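Local coordinates for putative cell adhesion protein (Parabacteroides distasonis, PDB 3LIU) that probably serves as a fimbrillin-type pilus subunit that lets this gut bacterium adhere to surfaces or other cells, at residues V240-L245 / A266-H271; G313-L318 / L364-P369. All coordinates share one frame; numbering follows the deposited sequence.

Contact 1 of 2, residues V240-L245 / A266-H271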
loop_
_atom_site.group_PDB
_atom_site.type_symbol
_atom_site.label_atom_id
_atom_site.label_comp_id
_atom_site.label_asym_id
_atom_site.label_seq_id
_atom_site.Cartn_x
_atom_site.Cartn_y
_atom_site.Cartn_z
ATOM N N VAL A 240 11.303 -4.635 -6.010
ATOM C CA VAL A 240 11.696 -3.830 -7.132
ATOM C C VAL A 240 11.229 -4.526 -8.410
ATOM O O VAL A 240 11.278 -5.770 -8.525
ATOM C CB VAL A 240 13.232 -3.546 -7.176
ATOM C CG1 VAL A 240 14.086 -4.844 -7.420
ATOM C CG2 VAL A 240 13.537 -2.503 -8.212
ATOM N N GLY A 241 10.809 -3.724 -9.384
ATOM C CA GLY A 241 10.166 -4.261 -10.596
ATOM C C GLY A 241 11.088 -4.893 -11.630
ATOM O O GLY A 241 10.675 -5.788 -12.403
ATOM N N LEU A 242 12.333 -4.429 -11.641
ATOM C CA LEU A 242 13.360 -4.909 -12.553
ATOM C C LEU A 242 14.699 -5.075 -11.837
ATOM O O LEU A 242 14.976 -4.372 -10.852
ATOM C CB LEU A 242 13.551 -3.883 -13.696
ATOM C CG LEU A 242 12.341 -3.655 -14.592
ATOM C CD1 LEU A 242 12.498 -2.331 -15.386
ATOM C CD2 LEU A 242 12.106 -4.874 -15.464
ATOM N N LEU A 243 15.527 -5.988 -12.357
ATOM C CA LEU A 243 16.897 -6.162 -11.913
ATOM C C LEU A 243 17.858 -5.686 -13.023
ATOM O O LEU A 243 17.541 -5.725 -14.197
ATOM C CB LEU A 243 17.185 -7.610 -11.541
ATOM C CG LEU A 243 16.308 -8.242 -10.464
ATOM C CD1 LEU A 243 16.585 -9.797 -10.317
ATOM C CD2 LEU A 243 16.546 -7.518 -9.172
ATOM N N PHE A 244 19.027 -5.201 -12.629
ATOM C CA PHE A 244 19.995 -4.684 -13.590
ATOM C C PHE A 244 21.323 -5.436 -13.421
ATOM O O PHE A 244 21.486 -6.244 -12.490
ATOM C CB PHE A 244 20.114 -3.152 -13.453
ATOM C CG PHE A 244 18.842 -2.438 -13.788
ATOM C CD1 PHE A 244 17.871 -2.215 -12.817
ATOM C CD2 PHE A 244 18.564 -2.066 -15.106
ATOM C CE1 PHE A 244 16.659 -1.580 -13.154
ATOM C CE2 PHE A 244 17.361 -1.452 -15.428
ATOM C CZ PHE A 244 16.421 -1.203 -14.443
ATOM N N LEU A 245 22.236 -5.269 -14.367
ATOM C CA LEU A 245 23.514 -6.020 -14.283
ATOM C C LEU A 245 24.371 -5.477 -13.127
ATOM O O LEU A 245 24.377 -4.267 -12.842
ATOM C CB LEU A 245 24.295 -5.989 -15.611
ATOM C CG LEU A 245 23.825 -7.003 -16.643
ATOM C CD1 LEU A 245 24.607 -6.766 -17.900
ATOM C CD2 LEU A 245 23.982 -8.439 -16.123
ATOM N N ALA A 266 5.136 -7.667 -10.773
ATOM C CA ALA A 266 3.974 -6.769 -10.687
ATOM C C ALA A 266 4.407 -5.298 -10.566
ATOM O O ALA A 266 3.629 -4.376 -10.836
ATOM C CB ALA A 266 3.054 -7.171 -9.492
ATOM N N LEU A 267 5.646 -5.067 -10.154
ATOM C CA LEU A 267 6.149 -3.701 -9.989
ATOM C C LEU A 267 6.863 -3.100 -11.207
ATOM O O LEU A 267 7.562 -2.094 -11.072
ATOM C CB LEU A 267 7.069 -3.636 -8.761
ATOM C CG LEU A 267 6.374 -3.963 -7.436
ATOM C CD1 LEU A 267 7.380 -3.801 -6.278
ATOM C CD2 LEU A 267 5.139 -3.057 -7.237
ATOM N N ALA A 268 6.705 -3.714 -12.387
ATOM C CA ALA A 268 7.132 -3.103 -13.674
ATOM C C ALA A 268 6.038 -3.219 -14.730
ATOM O O ALA A 268 5.269 -4.203 -14.752
ATOM C CB ALA A 268 8.443 -3.752 -14.186
ATOM N N LYS A 269 5.939 -2.209 -15.581
ATOM C CA LYS A 269 4.998 -2.243 -16.685
ATOM C C LYS A 269 5.604 -1.597 -17.914
ATOM O O LYS A 269 6.020 -0.413 -17.889
ATOM C CB LYS A 269 3.731 -1.482 -16.331
ATOM C CG LYS A 269 2.634 -1.527 -17.374
ATOM C CD LYS A 269 1.652 -2.659 -17.148
ATOM C CE LYS A 269 0.557 -2.688 -18.219
ATOM N NZ LYS A 269 0.986 -3.441 -19.422
ATOM N N LYS A 270 5.616 -2.369 -18.986
ATOM C CA LYS A 270 5.948 -1.881 -20.317
ATOM C C LYS A 270 4.786 -1.032 -20.874
ATOM O O LYS A 270 3.635 -1.373 -20.661
ATOM C CB LYS A 270 6.228 -3.088 -21.217
ATOM C CG LYS A 270 6.675 -2.754 -22.636
ATOM C CD LYS A 270 7.140 -4.026 -23.388
ATOM C CE LYS A 270 7.761 -3.675 -24.747
ATOM N NZ LYS A 270 8.860 -4.621 -25.140
ATOM N N HIS A 271 5.104 0.072 -21.552
ATOM C CA HIS A 271 4.108 0.928 -22.210
ATOM C C HIS A 271 3.957 0.532 -23.672
ATOM O O HIS A 271 4.892 0.625 -24.424
ATOM C CB HIS A 271 4.519 2.408 -22.142
ATOM C CG HIS A 271 3.458 3.363 -22.626
ATOM N ND1 HIS A 271 2.233 3.495 -22.009
ATOM C CD2 HIS A 271 3.461 4.266 -23.640
ATOM C CE1 HIS A 271 1.517 4.416 -22.632
ATOM N NE2 HIS A 271 2.245 4.910 -23.615
#

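Contact 2 of 2, residues G313-L318 / L364-P369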
loop_
_atom_site.group_PDB
_atom_site.type_symbol
_atom_site.label_atom_id
_atom_site.label_comp_id
_atom_site.label_asym_id
_atom_site.label_seq_id
_atom_site.Cartn_x
_atom_site.Cartn_y
_atom_site.Cartn_z
ATOM N N GLY A 313 12.279 6.116 -21.225
ATOM C CA GLY A 313 11.773 6.429 -22.568
ATOM C C GLY A 313 12.810 7.120 -23.432
ATOM O O GLY A 313 13.963 7.281 -23.032
ATOM N N ASP A 314 12.396 7.547 -24.614
ATOM C CA ASP A 314 13.310 8.127 -25.597
ATOM C C ASP A 314 13.059 9.612 -25.616
ATOM O O ASP A 314 11.925 10.034 -25.831
ATOM C CB ASP A 314 13.067 7.534 -26.994
ATOM C CG ASP A 314 13.311 6.031 -27.042
ATOM O OD1 ASP A 314 13.895 5.464 -26.092
ATOM O OD2 ASP A 314 12.870 5.411 -28.022
ATOM N N TYR A 315 14.108 10.399 -25.379
ATOM C CA TYR A 315 13.967 11.855 -25.270
ATOM C C TYR A 315 14.687 12.476 -26.435
ATOM O O TYR A 315 15.857 12.169 -26.718
ATOM C CB TYR A 315 14.536 12.356 -23.937
ATOM C CG TYR A 315 14.636 13.864 -23.817
ATOM C CD1 TYR A 315 13.526 14.651 -23.472
ATOM C CD2 TYR A 315 15.832 14.505 -24.063
ATOM C CE1 TYR A 315 13.639 16.047 -23.374
ATOM C CE2 TYR A 315 15.954 15.882 -23.969
ATOM C CZ TYR A 315 14.877 16.648 -23.629
ATOM O OH TYR A 315 15.064 18.005 -23.573
ATOM N N THR A 316 13.984 13.365 -27.103
ATOM C CA THR A 316 14.509 14.051 -28.267
ATOM C C THR A 316 14.583 15.562 -27.987
ATOM O O THR A 316 13.621 16.157 -27.490
ATOM C CB THR A 316 13.589 13.764 -29.489
ATOM O OG1 THR A 316 13.457 12.343 -29.656
ATOM C CG2 THR A 316 14.136 14.399 -30.747
ATOM N N TYR A 317 15.722 16.170 -28.315
ATOM C CA TYR A 317 15.906 17.601 -28.129
ATOM C C TYR A 317 16.624 18.208 -29.330
ATOM O O TYR A 317 17.249 17.503 -30.114
ATOM C CB TYR A 317 16.697 17.866 -26.865
ATOM C CG TYR A 317 18.081 17.269 -26.888
ATOM C CD1 TYR A 317 18.270 15.897 -26.694
ATOM C CD2 TYR A 317 19.201 18.078 -27.076
ATOM C CE1 TYR A 317 19.530 15.357 -26.690
ATOM C CE2 TYR A 317 20.471 17.542 -27.104
ATOM C CZ TYR A 317 20.637 16.182 -26.913
ATOM O OH TYR A 317 21.902 15.626 -26.955
ATOM N N LEU A 318 16.494 19.522 -29.470
ATOM C CA LEU A 318 17.183 20.283 -30.522
ATOM C C LEU A 318 18.190 21.192 -29.859
ATOM O O LEU A 318 17.809 22.166 -29.219
ATOM C CB LEU A 318 16.200 21.111 -31.342
ATOM C CG LEU A 318 16.813 21.860 -32.535
ATOM C CD1 LEU A 318 17.368 20.887 -33.596
ATOM C CD2 LEU A 318 15.751 22.750 -33.136
ATOM N N LEU A 364 4.766 13.826 -14.635
ATOM C CA LEU A 364 6.140 14.226 -14.877
ATOM C C LEU A 364 6.279 15.253 -15.984
ATOM O O LEU A 364 5.580 15.183 -16.999
ATOM C CB LEU A 364 6.968 12.988 -15.219
ATOM C CG LEU A 364 7.026 11.937 -14.126
ATOM C CD1 LEU A 364 8.037 10.806 -14.545
ATOM C CD2 LEU A 364 7.384 12.585 -12.798
ATOM N N THR A 365 7.161 16.226 -15.778
ATOM C CA THR A 365 7.527 17.163 -16.836
ATOM C C THR A 365 8.997 16.890 -17.106
ATOM O O THR A 365 9.847 17.143 -16.247
ATOM C CB THR A 365 7.340 18.638 -16.438
ATOM O OG1 THR A 365 5.957 18.882 -16.159
ATOM C CG2 THR A 365 7.803 19.604 -17.573
ATOM N N ILE A 366 9.294 16.344 -18.281
ATOM C CA ILE A 366 10.668 16.024 -18.644
ATOM C C ILE A 366 11.282 17.204 -19.375
ATOM O O ILE A 366 10.728 17.677 -20.365
ATOM C CB ILE A 366 10.683 14.737 -19.490
ATOM C CG1 ILE A 366 10.268 13.569 -18.577
ATOM C CG2 ILE A 366 12.071 14.520 -20.138
ATOM C CD1 ILE A 366 9.715 12.483 -19.282
ATOM N N ILE A 367 12.414 17.702 -18.885
ATOM C CA ILE A 367 13.007 18.941 -19.402
ATOM C C ILE A 367 14.441 18.790 -19.943
ATOM O O ILE A 367 15.131 19.772 -20.190
ATOM C CB ILE A 367 12.948 20.082 -18.334
ATOM C CG1 ILE A 367 13.857 19.772 -17.141
ATOM C CG2 ILE A 367 11.464 20.300 -17.871
ATOM C CD1 ILE A 367 14.184 21.018 -16.306
ATOM N N GLY A 368 14.877 17.556 -20.161
ATOM C CA GLY A 368 16.234 17.301 -20.634
ATOM C C GLY A 368 16.458 15.811 -20.671
ATOM O O GLY A 368 15.549 15.045 -20.322
ATOM N N PRO A 369 17.651 15.378 -21.130
ATOM C CA PRO A 369 17.925 13.961 -21.243
ATOM C C PRO A 369 18.047 13.344 -19.855
ATOM O O PRO A 369 18.562 13.969 -18.928
ATOM C CB PRO A 369 19.278 13.909 -21.959
ATOM C CG PRO A 369 19.620 15.311 -22.335
ATOM C CD PRO A 369 18.854 16.180 -21.405
#

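Contact 1 of 2, residues V240-L245 / A266-H271
This is a close backbone-to-backbone contact in the sheet built on strand 193-213, where strand 238-240 runs out into a loop beside strand 268-270. It lies in the C-terminal half of the chain. That half is consistent with the transthyretin-like beta-sandwich fold expected of this fimbrillin family. Strands 238-240 and 268-270 both pair antiparallel with the long strand 193-213. The chain turns away from the sheet at Gly241, just where the segment 266-271 comes in beside it. The backbones of Gly241 and Leu267 both hydrogen-bond to Ile205, so one residue of the shared strand ties the two together.

The central pair is Gly241 and Leu267, whose CA atoms are 4.1 Å apart. Gly241 CA offers a CH to Leu267 O at 3.4 Å, with 146° at the hydrogen. This is a weak CA-H...O contact. The spacing depends on glycine, since a beta carbon on Gly241 would lie 2.1 Å from Leu267 O and clash with it. Leu267 answers with its own CB, which rests 3.7 Å from Gly241 CA. Its CG stands beside its backbone N and anti to the carbonyl carbon (chi1 -63°), and from there the CD1 branch extends to the Val240 backbone, 4.0 Å from Val240 N. The Leu267 side chain also touches Ala208 of the shared strand.

Ala268 closes the contact on the next residue. Its methyl faces the Gly241 carbonyl, with CB 3.5 Å from Gly241 O. The same methyl meets the branched end of Leu242, which also touches Phe204. This is a small apolar patch on the sheet: Leu242 CG sits 3.9 Å from Ala268 CB, and Leu242 CD2 is 4.0 Å from that same methyl carbon.

Contact 2 of 2, residues G313-L318 / L364-P369
The ring of Tyr315 carries the Gly368 carbonyl on one face, with Gly368 O lying 3.5 Å above the ring plane and over its centre. Ile366 CG2 comes in obliquely by the CD1-CE1 side. Pro369 N approaches, also obliquely, by the CD2-CE2 side. The contact joins strand 308-319 to the end of strand 358-366 and the loop after it, which holds Gly368 and Pro369. This is consistent with two sheets packed as in a transthyretin-like sandwich.

Gly368 O sits over the ring centre and Gly368 C near Tyr315 CE2, 3.3 Å away. The ring reaches across because Tyr315 CG is anti to the backbone N (chi1 171°). Ile366 CG2 packs 3.6 Å from Tyr315 CD1, the two side chains passing each other in opposite directions. The proline ring adds an apolar contact, Pro369 CD to Tyr315 CE2 at 3.9 Å. Tyr317, two residues along, meets Pro369 more loosely through CE1.

The polar ends have partners elsewhere in the fold. Tyr315 OH is hydrogen-bonded with Ser195 OG, and Gly368 O with Tyr333 OH. An alanine in place of Tyr315 would remove the ring and is likely to leave Ser195 without this partner and the Gly368 carbonyl without its aromatic cover, opening a gap between Ile366 and Pro369.

The phenol end also lies close to the glycine: Tyr315 OH is 3.2 Å from Gly368 CA.

Contacts 1 and 2 follow one another along the chain and lie on the same side of its centre. Their centres are 21 Å apart and their nearest atoms about 8 Å, so they do not touch. Both reach the sheet built on strand 193-213. Contact 1 lies beside that strand, where the loop leaving strand 238-240 meets the start of 268-270. Contact 2 joins that sheet to strand 358-366, which belongs to another, and to the loop after it. Contact 1 is buried and lies nearer the centre of the chain; contact 2 is only partly buried. The chemistry differs: close backbone and small aliphatic groups in 240-245/266-271, a large aromatic ring on a peptide carbonyl in 313-318/364-369.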